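Local structure of ATP:cob(I)alamin adenosyltransferase (Salmonella enterica subsp. enterica serovar Livingstone, 5CX7) at residues Leu120-Gly125 with Met131-Thr136. The protein probably converts cob(I)alamin to adenosylcobalamin, the cofactor of propanediol dehydratase, as a full-length enzyme, and binds heme through this C-terminal domain. Sequence-based numbering, arbitrary orientation.
Sequences LGISGG and MDIAQT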
loop_
_atom_site.group_PDB
_atom_site.type_symbol
_atom_site.label_atom_id
_atom_site.label_comp_id
_atom_site.label_asym_id
_atom_site.label_seq_id
_atom_site.Cartn_x
_atom_site.Cartn_y
_atom_site.Cartn_z
ATOM N N LEU E 120 14.179 21.452 -2.702
ATOM C CA LEU E 120 15.438 20.683 -2.784
ATOM C C LEU E 120 15.545 19.813 -1.557
ATOM O O LEU E 120 15.359 20.281 -0.457
ATOM C CB LEU E 120 16.646 21.652 -2.862
ATOM C CG LEU E 120 18.019 21.031 -2.704
ATOM C CD1 LEU E 120 18.397 20.321 -3.949
ATOM C CD2 LEU E 120 19.074 22.097 -2.362
ATOM N N GLY E 121 15.976 18.588 -1.753
ATOM C CA GLY E 121 16.209 17.661 -0.682
ATOM C C GLY E 121 17.490 16.881 -0.788
ATOM O O GLY E 121 17.885 16.446 -1.860
ATOM N N ILE E 122 18.180 16.772 0.343
ATOM C CA ILE E 122 19.445 16.070 0.452
ATOM C C ILE E 122 19.378 15.062 1.572
ATOM O O ILE E 122 18.908 15.374 2.643
ATOM C CB ILE E 122 20.629 17.030 0.838
ATOM C CG1 ILE E 122 20.735 18.214 -0.176
ATOM C CG2 ILE E 122 21.916 16.260 0.909
ATOM C CD1 ILE E 122 21.105 17.806 -1.620
ATOM N N SER E 123 19.876 13.863 1.302
ATOM C CA SER E 123 19.992 12.882 2.308
ATOM C C SER E 123 21.206 12.040 2.066
ATOM O O SER E 123 21.584 11.741 0.931
ATOM C CB SER E 123 18.719 11.936 2.347
ATOM O OG SER E 123 18.872 10.989 3.418
ATOM N N GLY E 124 21.780 11.563 3.156
ATOM C CA GLY E 124 22.952 10.678 3.096
ATOM C C GLY E 124 24.010 10.923 4.130
ATOM O O GLY E 124 24.771 10.001 4.508
ATOM N N GLY E 125 24.062 12.147 4.627
ATOM C CA GLY E 125 24.934 12.481 5.748
ATOM C C GLY E 125 24.199 12.630 7.052
ATOM O O GLY E 125 23.117 12.040 7.264
ATOM N N MET E 131 21.907 19.564 5.542
ATOM C CA MET E 131 21.557 20.949 5.513
ATOM C C MET E 131 22.678 21.786 4.855
ATOM O O MET E 131 22.399 22.743 4.144
ATOM C CB MET E 131 21.219 21.458 6.898
ATOM C CG MET E 131 19.871 20.855 7.447
ATOM S SD MET E 131 19.573 21.188 9.147
ATOM C CE MET E 131 19.203 22.928 9.014
ATOM N N ASP E 132 23.896 21.551 5.244
ATOM C CA ASP E 132 25.064 22.260 4.666
ATOM C C ASP E 132 25.104 22.110 3.185
ATOM O O ASP E 132 25.231 23.105 2.432
ATOM C CB ASP E 132 26.319 21.692 5.322
ATOM C CG ASP E 132 27.661 22.342 4.807
ATOM O OD1 ASP E 132 27.714 22.805 3.675
ATOM O OD2 ASP E 132 28.662 22.151 5.488
ATOM N N ILE E 133 24.999 20.880 2.716
ATOM C CA ILE E 133 24.944 20.612 1.275
ATOM C C ILE E 133 23.801 21.330 0.551
ATOM O O ILE E 133 24.050 21.967 -0.449
ATOM C CB ILE E 133 24.899 19.113 0.998
ATOM C CG1 ILE E 133 26.222 18.431 1.478
ATOM C CG2 ILE E 133 24.664 18.796 -0.458
ATOM C CD1 ILE E 133 26.095 16.948 1.756
ATOM N N ALA E 134 22.602 21.258 1.131
ATOM C CA ALA E 134 21.459 21.917 0.581
ATOM C C ALA E 134 21.665 23.443 0.528
ATOM O O ALA E 134 21.390 24.055 -0.481
ATOM C CB ALA E 134 20.220 21.580 1.395
ATOM N N GLN E 135 22.108 24.022 1.613
ATOM C CA GLN E 135 22.343 25.479 1.677
ATOM C C GLN E 135 23.404 25.946 0.693
ATOM O O GLN E 135 23.247 26.971 0.049
ATOM C CB GLN E 135 22.743 25.912 3.083
ATOM C CG GLN E 135 21.620 25.849 4.105
ATOM C CD GLN E 135 22.175 25.723 5.534
ATOM O OE1 GLN E 135 23.337 25.925 5.769
ATOM N NE2 GLN E 135 21.321 25.361 6.477
ATOM N N THR E 136 24.458 25.179 0.574
ATOM C CA THR E 136 25.539 25.473 -0.386
ATOM C C THR E 136 24.993 25.463 -1.800
ATOM O O THR E 136 25.348 26.321 -2.600
ATOM C CB THR E 136 26.712 24.456 -0.222
ATOM O OG1 THR E 136 27.176 24.502 1.114
ATOM C CG2 THR E 136 27.889 24.766 -1.174
#
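Ile122 overlaps two consecutive residues of the helix: its CG1 lies 3.8 Å from Ala134 CB, while its CG2 and CD1 both rest against Ile133 CG2. The two isoleucine side chains cross at about a right angle, with Ile122 CD1 3.9 Å from Ile133 CG2. In Ile122, CG1 stands beside the backbone N and anti to the carbonyl carbon (chi1 -55°), which carries this arm to Ala134 and sends CG2 toward Ile133. Beta-branching suits Ile122 to its extended strand, whereas Ile133 brings apolar bulk to a buried helix face. Leu120, two residues back on the same face of the strand, puts CD2 4.0 Å from Ala134 CB and 3.6 Å from Ala134 O. Ala134 CB thus lies between Leu120 CD2 and Ile122 CG1, and its small size lets both approach the helix backbone. Ser123 points to the other face of the sheet, where it touches helix 59-72. Gly124, with phi 140°, makes the turn out of the strand at backbone angles that favour glycine. Ile133 also packs on Ala24 and Arg27 of helix 14-31, the helix bearing His18, which lines the heme pocket and is probably the axial ligand. The short axes of strand 120-123 and helix 131-136 make 147°, roughly antiparallel, in a helix-on-sheet layer of the HbpS-like, GAF-related alpha/beta fold.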